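Arginase (RocF) (Helicobacter pylori, PDB 4G3H) probably hydrolyses L-arginine to L-ornithine and urea, the arginase reaction, with a pair of bound manganese ions as its cofactor. Local coordinates at residues N58-Y63 with W159-S164; E7-A12 with L49-R54; G96-F101 with I228-L233; S13-D18 with S88-N93. All coordinates share one frame; numbering follows the deposited sequence.

From the N terminus, strand 2-8 leads through 7-12 into 13-18 at the start of helix 16-30. Contact 2 closes the first loop, where 49-54, leaving strand 44-50, pairs with 7-12 at the sheet edge. Contact 4 crosses it: 13-18 lies inside that loop, but its partner 88-93 follows strand 84-87, beyond it. The two meet at Asp18, which hydrogen-bonds to Tyr50 OH and Ala8 N. Contact 1 opens after contact 2 has closed and joins helices 59-78 and 153-163; it crosses both contact 4 and contact 3. Contact 3, following contact 4 in series, sets helix 94-104 against the inner strand 228-234, carrying the ties from the edge to the middle of the sheet.

Contact 1: residues N58-Y63 with W159-S164; sequences NFEDYY and WQKLCS
Phe59 and Leu162 meet through the ring atom CZ and the methyl CD2, 3.7 Å apart, while the same ring turns its edge to Trp159. CE2 of Phe59 stands over the centre of the indole, 3.8 Å from CE2 of Trp159, and the planes lie at 80°, a T-shaped pair in which tryptophan supplies the face. Leu162 divides its branches between two aromatics: CD2 serves Phe59, and CD1 touches the edge of Tyr62 at CE2, 3.9 Å away. From the other helix Lys161 reaches over one face of Tyr63, though the closeness of its CD to the ring is doubtful. Its chain is bent at CG-CD (chi3 -61°), which carries NZ back above the ring, over the face and 4.9 Å from the centroid of Tyr63, a cation-pi geometry. The same ammonium forms a long salt bridge to OE1 of Glu60 at 3.9 Å. These contacts join the first turn of helix 59-78 to the last turns of helix 153-163 in the arginase alpha/beta fold; the segment axes pass 11.0 Å apart at 24°, nearly parallel, so large side chains span the gap. Further out, a water takes Lys161 O as acceptor at 2.7 Å and reaches Tyr63 OH weakly, while Lys67 hydrogen-bonds that hydroxyl. Behind Leu162 lie Met139 of helix 136-140 and Phe95 of helix 94-104, and the Tyr62 ring stacks with Phe53.

Contact 2: residues E7-A12 with L49-R54; sequences EAELGA and LYKEFR
Glu9 N donates to Tyr50 O at 3.0 Å, a nearly straight bond (171° at the hydrogen). Its companion, Tyr50 N to Glu7 O at 3.1 Å, is more bent (144°). They close the C-terminal end of the parallel ladder between strands 2-8 and 44-50, the latter being the outermost strand at one end of the arginase sheet. Leu49 CA also approaches Glu7 O in a CA-H...O contact, so this carbonyl faces two donors of unequal strength. Two waters bridge the segments beyond the last bridge pair. One donates to Tyr50 O and accepts from Leu10 N, giving the Tyr50 carbonyl a second partner. The other links Glu9 OE1 to Lys51 NZ, opposite charges that stand 4.2 Å apart and are joined through the water rather than directly. Glu7 and Leu49 put their side chains on the same face of the sheet, and CD2 of Leu49 comes to 3.4 Å from Glu7 O. The Tyr50 side chain instead folds back under the neighbouring strand: CG lies between the backbone N and the carbonyl carbon (chi1 71°), bringing one ring face beneath Ala8. Its hydroxyl is thereby carried to Asp18, where it forms a hydrogen bond. On that face Ala8 CB makes a CH-pi contact, 4.2 Å from the centroid of the Tyr50 ring and 3.8 Å from Tyr50 CZ.

Contact 3: residues G96-F101 with I228-L233; sequences GIFQAF and IIYLSL
Phe98, Phe101 and Tyr230 form an aromatic cluster built from two edge-to-face pairs, with the tyrosine in a different role in each. Toward Phe98 it offers a face: CD1 of Phe98 stands above the rim of the Tyr230 ring, 3.8 Å from Tyr230 CG, and the two planes are turned by 66°. Toward Phe101 it offers its edge, and CD1 of Tyr230 points at the centre of the Phe101 face. That pair has centroids 5.3 Å apart, Phe101 to Tyr230, and planes at 59°, so both pairs are tilted from a perfect T. All three aromatics have CG anti to the backbone N, which directs the two phenylalanine rings from the helix toward the sheet and the tyrosine ring from the strand toward the helix. The arrangement belongs to the alpha/beta core of the arginase fold, where helix 94-104 lies on a parallel sheet; the helix and strand segments run nearly antiparallel, at 170°, with axes 11.0 Å apart. Aliphatic contacts extend the aromatic ones. Phe101 CE2 meets the methyl CD1 of Ile228 at 3.8 Å and Tyr230 CB at 3.9 Å, whereas Phe98 CE1 touches the same CB at 3.8 Å from its ring edge. The CG2 branch of Ile97 approaches Tyr230 OH at 3.6 Å, crossing the tyrosine at about a right angle. No hydrogen bond joins the two segments; the buried polar end of Tyr230 is satisfied by Glu278 on the adjacent strand 274-280. Phe101 also meets Phe78 and His105 edge-to-face, and Phe98 rests on Ile110 and Ile112 of strand 110-115.

Contact 4: residues S13-D18 with S88-N93; sequences SKRGTD and SSEHAN
Ser89 OG is held between two side chains of 13-18, donating to Asp18 OD1 at 2.7 Å and accepting from Thr17 OG1 at 3.0 Å. The serine hydroxyl is anti to its own backbone N (chi1 -170°), extended toward the helix start, and it meets Asp18 OD1 on the anti lone pair, away from the other carboxylate oxygen. Thr17 turns OG1 to the same spot. Asp18 is further held by Tyr50 OH at OD1 and Ala8 N at OD2, which would be expected to stabilise its negative charge.

The second link is a salt bridge. Arg15 bends at CG-CD (chi3 81°), and its NH2 gives Glu90 OE1 a short, nearly straight bond of 2.6 Å on the syn side; NE adds a weak one of 3.4 Å to the same oxygen. The acceptor lies close to the guanidinium plane, although the carboxylate is turned 35° from it. Glu52 pairs with Arg15 NH1.

Within 88-93, Asn93 ND2 bonds Ser88 O at 2.8 Å, with the acceptor in the amide plane, so the bond ties the two ends of 88-93 together. This is the loop after a parallel strand at the C-terminal edge of the arginase sheet, with the Glu90 side chain about 8 Å from a bound manganese ion of the dinuclear site.

Contact 1: residues N58-Y63 with W159-S164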
loop_
_atom_site.group_PDB
_atom_site.type_symbol
_atom_site.label_atom_id
_atom_site.label_comp_id
_atom_site.label_asym_id
_atom_site.label_seq_id
_atom_site.Cartn_x
_atom_site.Cartn_y
_atom_site.Cartn_z
ATOM N N ASN A 58 19.382 10.667 -5.241
ATOM C CA ASN A 58 19.449 11.034 -3.827
ATOM C C ASN A 58 19.418 9.841 -2.874
ATOM O O ASN A 58 18.787 9.901 -1.818
ATOM C CB ASN A 58 18.284 11.973 -3.500
ATOM C CG ASN A 58 16.933 11.272 -3.556
ATOM O OD1 ASN A 58 16.721 10.365 -4.364
ATOM N ND2 ASN A 58 16.009 11.701 -2.702
ATOM N N PHE A 59 20.114 8.769 -3.231
ATOM C CA PHE A 59 20.128 7.568 -2.405
ATOM C C PHE A 59 20.415 7.825 -0.929
ATOM O O PHE A 59 19.664 7.377 -0.064
ATOM C CB PHE A 59 21.139 6.552 -2.956
ATOM C CG PHE A 59 21.040 5.183 -2.322
ATOM C CD1 PHE A 59 21.493 4.960 -1.024
ATOM C CD2 PHE A 59 20.476 4.123 -3.022
ATOM C CE1 PHE A 59 21.388 3.697 -0.434
ATOM C CE2 PHE A 59 20.366 2.857 -2.446
ATOM C CZ PHE A 59 20.821 2.644 -1.149
ATOM N N GLU A 60 21.496 8.540 -0.640
ATOM C CA GLU A 60 21.871 8.809 0.743
ATOM C C GLU A 60 20.836 9.655 1.485
ATOM O O GLU A 60 20.482 9.351 2.625
ATOM C CB GLU A 60 23.240 9.495 0.800
ATOM C CG GLU A 60 23.870 9.496 2.188
ATOM C CD GLU A 60 24.232 8.100 2.674
ATOM O OE1 GLU A 60 23.341 7.227 2.719
ATOM O OE2 GLU A 60 25.411 7.874 3.015
ATOM N N ASP A 61 20.353 10.713 0.840
ATOM C CA ASP A 61 19.360 11.582 1.460
ATOM C C ASP A 61 18.108 10.783 1.802
ATOM O O ASP A 61 17.558 10.906 2.897
ATOM C CB ASP A 61 18.986 12.732 0.523
ATOM C CG ASP A 61 20.165 13.624 0.196
ATOM O OD1 ASP A 61 20.825 14.115 1.139
ATOM O OD2 ASP A 61 20.430 13.838 -1.005
ATOM N N TYR A 62 17.672 9.958 0.855
ATOM C CA TYR A 62 16.489 9.132 1.043
ATOM C C TYR A 62 16.723 8.175 2.200
ATOM O O TYR A 62 15.861 7.995 3.059
ATOM C CB TYR A 62 16.194 8.334 -0.227
ATOM C CG TYR A 62 15.011 7.404 -0.095
ATOM C CD1 TYR A 62 13.702 7.889 -0.154
ATOM C CD2 TYR A 62 15.201 6.034 0.092
ATOM C CE1 TYR A 62 12.608 7.027 -0.031
ATOM C CE2 TYR A 62 14.122 5.168 0.218
ATOM C CZ TYR A 62 12.832 5.667 0.154
ATOM O OH TYR A 62 11.776 4.795 0.265
ATOM N N TYR A 63 17.898 7.562 2.215
ATOM C CA TYR A 63 18.238 6.622 3.273
ATOM C C TYR A 63 18.120 7.285 4.639
ATOM O O TYR A 63 17.430 6.787 5.523
ATOM C CB TYR A 63 19.666 6.108 3.092
ATOM C CG TYR A 63 20.128 5.245 4.241
ATOM C CD1 TYR A 63 19.706 3.925 4.359
ATOM C CD2 TYR A 63 20.963 5.762 5.230
ATOM C CE1 TYR A 63 20.100 3.138 5.435
ATOM C CE2 TYR A 63 21.364 4.984 6.311
ATOM C CZ TYR A 63 20.928 3.674 6.407
ATOM O OH TYR A 63 21.318 2.901 7.475
ATOM N N TRP A 159 22.422 -0.845 -0.905
ATOM C CA TRP A 159 21.075 -1.399 -0.991
ATOM C C TRP A 159 20.738 -2.303 0.188
ATOM O O TRP A 159 19.617 -2.273 0.700
ATOM C CB TRP A 159 20.892 -2.170 -2.296
ATOM C CG TRP A 159 20.575 -1.275 -3.436
ATOM C CD1 TRP A 159 21.436 -0.821 -4.393
ATOM C CD2 TRP A 159 19.307 -0.675 -3.719
ATOM N NE1 TRP A 159 20.781 0.026 -5.257
ATOM C CE2 TRP A 159 19.471 0.135 -4.866
ATOM C CE3 TRP A 159 18.042 -0.742 -3.114
ATOM C CZ2 TRP A 159 18.421 0.873 -5.422
ATOM C CZ3 TRP A 159 16.995 -0.009 -3.666
ATOM C CH2 TRP A 159 17.193 0.788 -4.810
ATOM N N GLN A 160 21.704 -3.112 0.612
ATOM C CA GLN A 160 21.486 -4.008 1.736
ATOM C C GLN A 160 21.237 -3.145 2.962
ATOM O O GLN A 160 20.441 -3.495 3.825
ATOM C CB GLN A 160 22.709 -4.906 1.954
ATOM C CG GLN A 160 22.538 -5.944 3.062
ATOM C CD GLN A 160 22.683 -5.363 4.463
ATOM O OE1 GLN A 160 22.336 -6.009 5.452
ATOM N NE2 GLN A 160 23.212 -4.147 4.553
ATOM N N LYS A 161 21.925 -2.010 3.023
ATOM C CA LYS A 161 21.784 -1.081 4.136
ATOM C C LYS A 161 20.350 -0.543 4.146
ATOM O O LYS A 161 19.683 -0.528 5.180
ATOM C CB LYS A 161 22.773 0.079 3.969
ATOM C CG LYS A 161 22.816 1.061 5.134
ATOM C CD LYS A 161 23.273 2.455 4.688
ATOM C CE LYS A 161 24.675 2.470 4.100
ATOM N NZ LYS A 161 25.048 3.829 3.606
ATOM N N LEU A 162 19.888 -0.114 2.976
ATOM C CA LEU A 162 18.553 0.442 2.806
ATOM C C LEU A 162 17.421 -0.564 3.051
ATOM O O LEU A 162 16.538 -0.319 3.878
ATOM C CB LEU A 162 18.437 1.039 1.402
ATOM C CG LEU A 162 17.083 1.595 0.962
ATOM C CD1 LEU A 162 16.647 2.699 1.907
ATOM C CD2 LEU A 162 17.194 2.120 -0.464
ATOM N N CYS A 163 17.448 -1.686 2.331
ATOM C CA CYS A 163 16.428 -2.734 2.466
ATOM C C CYS A 163 16.365 -3.220 3.898
ATOM O O CYS A 163 15.393 -3.840 4.327
ATOM C CB CYS A 163 16.761 -3.929 1.577
ATOM S SG CYS A 163 16.753 -3.562 -0.170
ATOM N N SER A 164 17.374 -3.021 4.637
ATOM C CA SER A 164 17.377 -3.296 5.980
ATOM C C SER A 164 16.941 -2.301 7.003
ATOM O O SER A 164 16.954 -2.592 8.065
ATOM C CB SER A 164 18.759 -3.588 6.339
ATOM O OG SER A 164 18.818 -4.856 6.633
HETATM O O HOH W 1 20.404 -0.254 7.806
#

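Contact 2: residues E7-A12 with L49-R54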
loop_
_atom_site.group_PDB
_atom_site.type_symbol
_atom_site.label_atom_id
_atom_site.label_comp_id
_atom_site.label_asym_id
_atom_site.label_seq_id
_atom_site.Cartn_x
_atom_site.Cartn_y
_atom_site.Cartn_z
ATOM N N GLU A 7 2.576 13.343 3.028
ATOM C CA GLU A 7 2.751 14.551 2.239
ATOM C C GLU A 7 4.244 14.782 2.047
ATOM O O GLU A 7 5.026 14.660 2.997
ATOM C CB GLU A 7 2.111 15.751 2.953
ATOM C CG GLU A 7 2.224 17.062 2.186
ATOM C CD GLU A 7 1.553 18.223 2.897
ATOM O OE1 GLU A 7 1.742 19.376 2.454
ATOM O OE2 GLU A 7 0.836 17.988 3.895
ATOM N N ALA A 8 4.641 15.108 0.820
ATOM C CA ALA A 8 6.051 15.337 0.532
ATOM C C ALA A 8 6.582 16.545 1.291
ATOM O O ALA A 8 5.978 17.619 1.270
ATOM C CB ALA A 8 6.265 15.534 -0.972
ATOM N N GLU A 9 7.711 16.372 1.966
ATOM C CA GLU A 9 8.302 17.488 2.690
ATOM C C GLU A 9 8.587 18.635 1.718
ATOM O O GLU A 9 8.450 19.804 2.080
ATOM C CB GLU A 9 9.604 17.064 3.380
ATOM C CG GLU A 9 10.337 18.220 4.047
ATOM C CD GLU A 9 11.622 17.793 4.734
ATOM O OE1 GLU A 9 12.492 17.189 4.068
ATOM O OE2 GLU A 9 11.768 18.068 5.944
ATOM N N LEU A 10 8.968 18.292 0.485
ATOM C CA LEU A 10 9.282 19.291 -0.538
ATOM C C LEU A 10 8.447 19.149 -1.812
ATOM O O LEU A 10 8.290 18.049 -2.340
ATOM C CB LEU A 10 10.768 19.212 -0.922
ATOM C CG LEU A 10 11.864 19.336 0.146
ATOM C CD1 LEU A 10 13.211 19.103 -0.513
ATOM C CD2 LEU A 10 11.832 20.696 0.809
ATOM N N GLY A 11 7.913 20.269 -2.299
ATOM C CA GLY A 11 7.130 20.270 -3.526
ATOM C C GLY A 11 5.831 19.489 -3.558
ATOM O O GLY A 11 5.414 19.004 -4.618
ATOM N N ALA A 12 5.165 19.377 -2.415
ATOM C CA ALA A 12 3.917 18.625 -2.354
ATOM C C ALA A 12 2.847 19.183 -3.283
ATOM O O ALA A 12 2.050 18.433 -3.849
ATOM C CB ALA A 12 3.392 18.592 -0.913
ATOM N N LEU A 49 5.447 13.427 6.838
ATOM C CA LEU A 49 6.232 13.888 5.703
ATOM C C LEU A 49 7.124 12.789 5.143
ATOM O O LEU A 49 7.630 11.939 5.881
ATOM C CB LEU A 49 7.091 15.089 6.105
ATOM C CG LEU A 49 6.339 16.292 6.686
ATOM C CD1 LEU A 49 7.323 17.420 6.942
ATOM C CD2 LEU A 49 5.239 16.747 5.723
ATOM N N TYR A 50 7.310 12.805 3.829
ATOM C CA TYR A 50 8.149 11.810 3.182
ATOM C C TYR A 50 9.058 12.455 2.150
ATOM O O TYR A 50 8.859 13.602 1.753
ATOM C CB TYR A 50 7.281 10.725 2.524
ATOM C CG TYR A 50 6.510 11.166 1.291
ATOM C CD1 TYR A 50 7.091 11.102 0.023
ATOM C CD2 TYR A 50 5.199 11.638 1.393
ATOM C CE1 TYR A 50 6.385 11.497 -1.123
ATOM C CE2 TYR A 50 4.479 12.041 0.250
ATOM C CZ TYR A 50 5.082 11.963 -1.000
ATOM O OH TYR A 50 4.387 12.325 -2.137
ATOM N N LYS A 51 10.064 11.699 1.730
ATOM C CA LYS A 51 11.026 12.154 0.746
ATOM C C LYS A 51 10.969 11.166 -0.411
ATOM O O LYS A 51 10.994 9.956 -0.199
ATOM C CB LYS A 51 12.427 12.162 1.352
ATOM C CG LYS A 51 13.445 12.937 0.548
ATOM C CD LYS A 51 14.800 12.892 1.219
ATOM C CE LYS A 51 15.649 14.065 0.790
ATOM N NZ LYS A 51 15.018 15.342 1.219
ATOM N N GLU A 52 10.878 11.678 -1.631
ATOM C CA GLU A 52 10.811 10.814 -2.804
ATOM C C GLU A 52 12.152 10.130 -3.063
ATOM O O GLU A 52 13.206 10.753 -2.967
ATOM C CB GLU A 52 10.421 11.629 -4.034
ATOM C CG GLU A 52 10.385 10.809 -5.309
ATOM C CD GLU A 52 10.200 11.659 -6.551
ATOM O OE1 GLU A 52 10.096 11.078 -7.652
ATOM O OE2 GLU A 52 10.164 12.901 -6.430
ATOM N N PHE A 53 12.109 8.846 -3.394
ATOM C CA PHE A 53 13.328 8.099 -3.678
ATOM C C PHE A 53 13.654 8.221 -5.167
ATOM O O PHE A 53 12.886 7.764 -6.014
ATOM C CB PHE A 53 13.148 6.627 -3.292
ATOM C CG PHE A 53 14.388 5.796 -3.459
ATOM C CD1 PHE A 53 15.648 6.332 -3.191
ATOM C CD2 PHE A 53 14.296 4.465 -3.849
ATOM C CE1 PHE A 53 16.798 5.551 -3.309
ATOM C CE2 PHE A 53 15.441 3.674 -3.970
ATOM C CZ PHE A 53 16.695 4.218 -3.699
ATOM N N ARG A 54 14.784 8.852 -5.478
ATOM C CA ARG A 54 15.196 9.037 -6.865
ATOM C C ARG A 54 16.417 8.184 -7.189
ATOM O O ARG A 54 17.236 8.542 -8.036
ATOM C CB ARG A 54 15.502 10.515 -7.140
ATOM C CG ARG A 54 14.310 11.443 -6.930
ATOM C CD ARG A 54 14.600 12.885 -7.340
ATOM N NE ARG A 54 15.708 13.450 -6.588
ATOM C CZ ARG A 54 15.658 14.518 -5.796
ATOM N NH1 ARG A 54 16.766 14.897 -5.180
ATOM N NH2 ARG A 54 14.536 15.204 -5.614
HETATM O O HOH W 2 12.402 16.056 1.398
HETATM O O HOH W 3 10.162 15.597 0.109
#

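Contact 3: residues G96-F101 with I228-L233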
loop_
_atom_site.group_PDB
_atom_site.type_symbol
_atom_site.label_atom_id
_atom_site.label_comp_id
_atom_site.label_asym_id
_atom_site.label_seq_id
_atom_site.Cartn_x
_atom_site.Cartn_y
_atom_site.Cartn_z
ATOM N N GLY A 96 8.991 2.456 3.315
ATOM C CA GLY A 96 9.253 3.035 4.621
ATOM C C GLY A 96 8.156 2.720 5.625
ATOM O O GLY A 96 8.433 2.418 6.785
ATOM N N ILE A 97 6.906 2.782 5.182
ATOM C CA ILE A 97 5.775 2.498 6.062
ATOM C C ILE A 97 5.790 1.044 6.558
ATOM O O ILE A 97 5.599 0.775 7.751
ATOM C CB ILE A 97 4.428 2.755 5.330
ATOM C CG1 ILE A 97 4.268 4.249 5.038
ATOM C CG2 ILE A 97 3.265 2.261 6.175
ATOM C CD1 ILE A 97 3.100 4.569 4.127
ATOM N N PHE A 98 6.015 0.114 5.635
ATOM C CA PHE A 98 6.023 -1.305 5.968
ATOM C C PHE A 98 7.217 -1.700 6.839
ATOM O O PHE A 98 7.089 -2.567 7.709
ATOM C CB PHE A 98 5.995 -2.148 4.686
ATOM C CG PHE A 98 5.710 -3.600 4.926
ATOM C CD1 PHE A 98 4.485 -4.003 5.444
ATOM C CD2 PHE A 98 6.676 -4.569 4.651
ATOM C CE1 PHE A 98 4.226 -5.354 5.688
ATOM C CE2 PHE A 98 6.428 -5.917 4.890
ATOM C CZ PHE A 98 5.202 -6.312 5.411
ATOM N N GLN A 99 8.370 -1.076 6.610
ATOM C CA GLN A 99 9.547 -1.375 7.416
ATOM C C GLN A 99 9.240 -0.990 8.862
ATOM O O GLN A 99 9.634 -1.690 9.800
ATOM C CB GLN A 99 10.775 -0.602 6.925
ATOM C CG GLN A 99 11.325 -1.069 5.579
ATOM C CD GLN A 99 11.628 -2.562 5.545
ATOM O OE1 GLN A 99 10.763 -3.378 5.237
ATOM N NE2 GLN A 99 12.861 -2.921 5.872
ATOM N N ALA A 100 8.531 0.122 9.041
ATOM C CA ALA A 100 8.165 0.569 10.381
ATOM C C ALA A 100 7.217 -0.464 10.990
ATOM O O ALA A 100 7.310 -0.797 12.172
ATOM C CB ALA A 100 7.487 1.923 10.312
ATOM N N PHE A 101 6.309 -0.971 10.159
ATOM C CA PHE A 101 5.333 -1.973 10.568
ATOM C C PHE A 101 6.054 -3.250 11.033
ATOM O O PHE A 101 5.719 -3.819 12.076
ATOM C CB PHE A 101 4.421 -2.295 9.385
ATOM C CG PHE A 101 3.250 -3.158 9.730
ATOM C CD1 PHE A 101 2.167 -2.635 10.439
ATOM C CD2 PHE A 101 3.204 -4.487 9.319
ATOM C CE1 PHE A 101 1.053 -3.419 10.727
ATOM C CE2 PHE A 101 2.091 -5.282 9.602
ATOM C CZ PHE A 101 1.013 -4.743 10.308
ATOM N N ILE A 228 -0.030 -11.596 11.671
ATOM C CA ILE A 228 -0.711 -10.344 11.380
ATOM C C ILE A 228 -0.642 -10.027 9.895
ATOM O O ILE A 228 0.271 -10.457 9.193
ATOM C CB ILE A 228 -0.127 -9.164 12.183
ATOM C CG1 ILE A 228 1.349 -8.993 11.855
ATOM C CG2 ILE A 228 -0.348 -9.385 13.675
ATOM C CD1 ILE A 228 1.956 -7.786 12.512
ATOM N N ILE A 229 -1.614 -9.255 9.432
ATOM C CA ILE A 229 -1.715 -8.929 8.028
ATOM C C ILE A 229 -1.728 -7.432 7.745
ATOM O O ILE A 229 -2.281 -6.639 8.514
ATOM C CB ILE A 229 -2.987 -9.582 7.454
ATOM C CG1 ILE A 229 -2.933 -11.093 7.699
ATOM C CG2 ILE A 229 -3.120 -9.289 5.969
ATOM C CD1 ILE A 229 -4.185 -11.838 7.262
ATOM N N TYR A 230 -1.094 -7.065 6.635
ATOM C CA TYR A 230 -1.015 -5.685 6.173
ATOM C C TYR A 230 -1.688 -5.640 4.795
ATOM O O TYR A 230 -1.313 -6.400 3.896
ATOM C CB TYR A 230 0.457 -5.265 6.046
ATOM C CG TYR A 230 0.687 -3.846 5.559
ATOM C CD1 TYR A 230 0.778 -2.778 6.456
ATOM C CD2 TYR A 230 0.816 -3.572 4.193
ATOM C CE1 TYR A 230 0.995 -1.465 6.002
ATOM C CE2 TYR A 230 1.028 -2.269 3.729
ATOM C CZ TYR A 230 1.115 -1.221 4.636
ATOM O OH TYR A 230 1.319 0.059 4.168
ATOM N N LEU A 231 -2.692 -4.781 4.631
ATOM C CA LEU A 231 -3.357 -4.667 3.331
ATOM C C LEU A 231 -2.954 -3.371 2.627
ATOM O O LEU A 231 -3.088 -2.273 3.178
ATOM C CB LEU A 231 -4.887 -4.717 3.465
ATOM C CG LEU A 231 -5.574 -4.847 2.088
ATOM C CD1 LEU A 231 -6.851 -5.660 2.210
ATOM C CD2 LEU A 231 -5.856 -3.464 1.492
ATOM N N SER A 232 -2.451 -3.511 1.406
ATOM C CA SER A 232 -2.034 -2.357 0.626
ATOM C C SER A 232 -2.856 -2.302 -0.655
ATOM O O SER A 232 -2.770 -3.193 -1.497
ATOM C CB SER A 232 -0.545 -2.451 0.295
ATOM O OG SER A 232 -0.076 -1.230 -0.238
ATOM N N LEU A 233 -3.648 -1.245 -0.795
ATOM C CA LEU A 233 -4.512 -1.081 -1.955
ATOM C C LEU A 233 -4.111 0.066 -2.872
ATOM O O LEU A 233 -4.090 1.231 -2.457
ATOM C CB LEU A 233 -5.972 -0.867 -1.506
ATOM C CG LEU A 233 -6.942 -0.281 -2.558
ATOM C CD1 LEU A 233 -7.037 -1.213 -3.760
ATOM C CD2 LEU A 233 -8.314 -0.057 -1.953
#

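Contact 4: residues S13-D18 with S88-N93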
loop_
_atom_site.group_PDB
_atom_site.type_symbol
_atom_site.label_atom_id
_atom_site.label_comp_id
_atom_site.label_asym_id
_atom_site.label_seq_id
_atom_site.Cartn_x
_atom_site.Cartn_y
_atom_site.Cartn_z
ATOM N N SER A 13 2.824 20.502 -3.439
ATOM C CA SER A 13 1.821 21.135 -4.292
ATOM C C SER A 13 2.002 20.820 -5.777
ATOM O O SER A 13 1.128 21.117 -6.586
ATOM C CB SER A 13 1.823 22.650 -4.069
ATOM O OG SER A 13 1.401 22.969 -2.749
ATOM N N LYS A 14 3.135 20.220 -6.128
ATOM C CA LYS A 14 3.413 19.850 -7.514
ATOM C C LYS A 14 3.028 18.391 -7.730
ATOM O O LYS A 14 3.033 17.903 -8.858
ATOM C CB LYS A 14 4.908 19.999 -7.833
ATOM C CG LYS A 14 5.462 21.416 -7.822
ATOM C CD LYS A 14 4.954 22.236 -8.998
ATOM C CE LYS A 14 5.718 23.555 -9.117
ATOM N NZ LYS A 14 5.131 24.474 -10.139
ATOM N N ARG A 15 2.697 17.698 -6.646
ATOM C CA ARG A 15 2.357 16.277 -6.729
ATOM C C ARG A 15 0.861 15.970 -6.731
ATOM O O ARG A 15 0.166 16.212 -5.741
ATOM C CB ARG A 15 3.040 15.531 -5.582
ATOM C CG ARG A 15 4.522 15.875 -5.441
ATOM C CD ARG A 15 5.171 15.135 -4.280
ATOM N NE ARG A 15 5.539 13.770 -4.636
ATOM C CZ ARG A 15 6.660 13.443 -5.270
ATOM N NH1 ARG A 15 7.528 14.384 -5.611
ATOM N NH2 ARG A 15 6.908 12.178 -5.569
ATOM N N GLY A 16 0.380 15.425 -7.848
ATOM C CA GLY A 16 -1.029 15.084 -7.980
ATOM C C GLY A 16 -1.568 14.118 -6.933
ATOM O O GLY A 16 -2.745 14.175 -6.577
ATOM N N THR A 17 -0.720 13.222 -6.440
ATOM C CA THR A 17 -1.151 12.265 -5.430
ATOM C C THR A 17 -1.274 12.929 -4.061
ATOM O O THR A 17 -2.154 12.578 -3.292
ATOM C CB THR A 17 -0.178 11.075 -5.314
ATOM O OG1 THR A 17 1.151 11.565 -5.126
ATOM C CG2 THR A 17 -0.240 10.203 -6.566
ATOM N N ASP A 18 -0.386 13.879 -3.761
ATOM C CA ASP A 18 -0.419 14.593 -2.484
ATOM C C ASP A 18 -1.707 15.402 -2.396
ATOM O O ASP A 18 -2.289 15.556 -1.320
ATOM C CB ASP A 18 0.799 15.520 -2.352
ATOM C CG ASP A 18 2.041 14.792 -1.857
ATOM O OD1 ASP A 18 2.077 13.551 -1.940
ATOM O OD2 ASP A 18 2.994 15.453 -1.393
ATOM N N SER A 88 -0.998 6.833 1.812
ATOM C CA SER A 88 0.327 6.781 1.395
ATOM C C SER A 88 0.873 7.728 0.334
ATOM O O SER A 88 1.879 7.816 0.212
ATOM C CB SER A 88 0.836 5.398 1.295
ATOM O OG SER A 88 0.519 4.789 0.263
ATOM N N SER A 89 -0.048 8.264 -0.427
ATOM C CA SER A 89 0.009 9.079 -1.529
ATOM C C SER A 89 0.518 8.350 -2.738
ATOM O O SER A 89 -0.093 8.180 -3.439
ATOM C CB SER A 89 0.861 10.307 -1.309
ATOM O OG SER A 89 0.812 11.214 -2.199
ATOM N N GLU A 90 1.689 7.898 -2.720
ATOM C CA GLU A 90 2.336 7.133 -3.681
ATOM C C GLU A 90 2.802 5.789 -3.242
ATOM O O GLU A 90 3.215 5.709 -2.243
ATOM C CB GLU A 90 3.364 7.964 -4.442
ATOM C CG GLU A 90 4.451 8.492 -3.750
ATOM C CD GLU A 90 5.329 9.382 -4.613
ATOM O OE1 GLU A 90 5.009 10.449 -5.058
ATOM O OE2 GLU A 90 6.405 9.041 -4.773
ATOM N N HIS A 91 2.586 4.745 -4.035
ATOM C CA HIS A 91 2.972 3.426 -3.580
ATOM C C HIS A 91 4.413 3.248 -3.139
ATOM O O HIS A 91 4.691 2.412 -2.286
ATOM C CB HIS A 91 2.622 2.362 -4.621
ATOM C CG HIS A 91 1.886 1.195 -4.043
ATOM N ND1 HIS A 91 1.867 0.930 -2.690
ATOM C CD2 HIS A 91 1.135 0.235 -4.624
ATOM C CE1 HIS A 91 1.132 -0.143 -2.464
ATOM N NE2 HIS A 91 0.675 -0.583 -3.622
ATOM N N ALA A 92 5.333 4.024 -3.693
ATOM C CA ALA A 92 6.731 3.890 -3.303
ATOM C C ALA A 92 6.912 4.090 -1.799
ATOM O O ALA A 92 7.829 3.525 -1.211
ATOM C CB ALA A 92 7.599 4.887 -4.075
ATOM N N ASN A 93 6.033 4.879 -1.178
ATOM C CA ASN A 93 6.123 5.136 0.264
ATOM C C ASN A 93 5.815 3.901 1.107
ATOM O O ASN A 93 6.072 3.881 2.312
ATOM C CB ASN A 93 5.174 6.265 0.680
ATOM C CG ASN A 93 5.566 7.605 0.093
ATOM O OD1 ASN A 93 6.747 7.892 -0.086
ATOM N ND2 ASN A 93 4.572 8.445 -0.192
#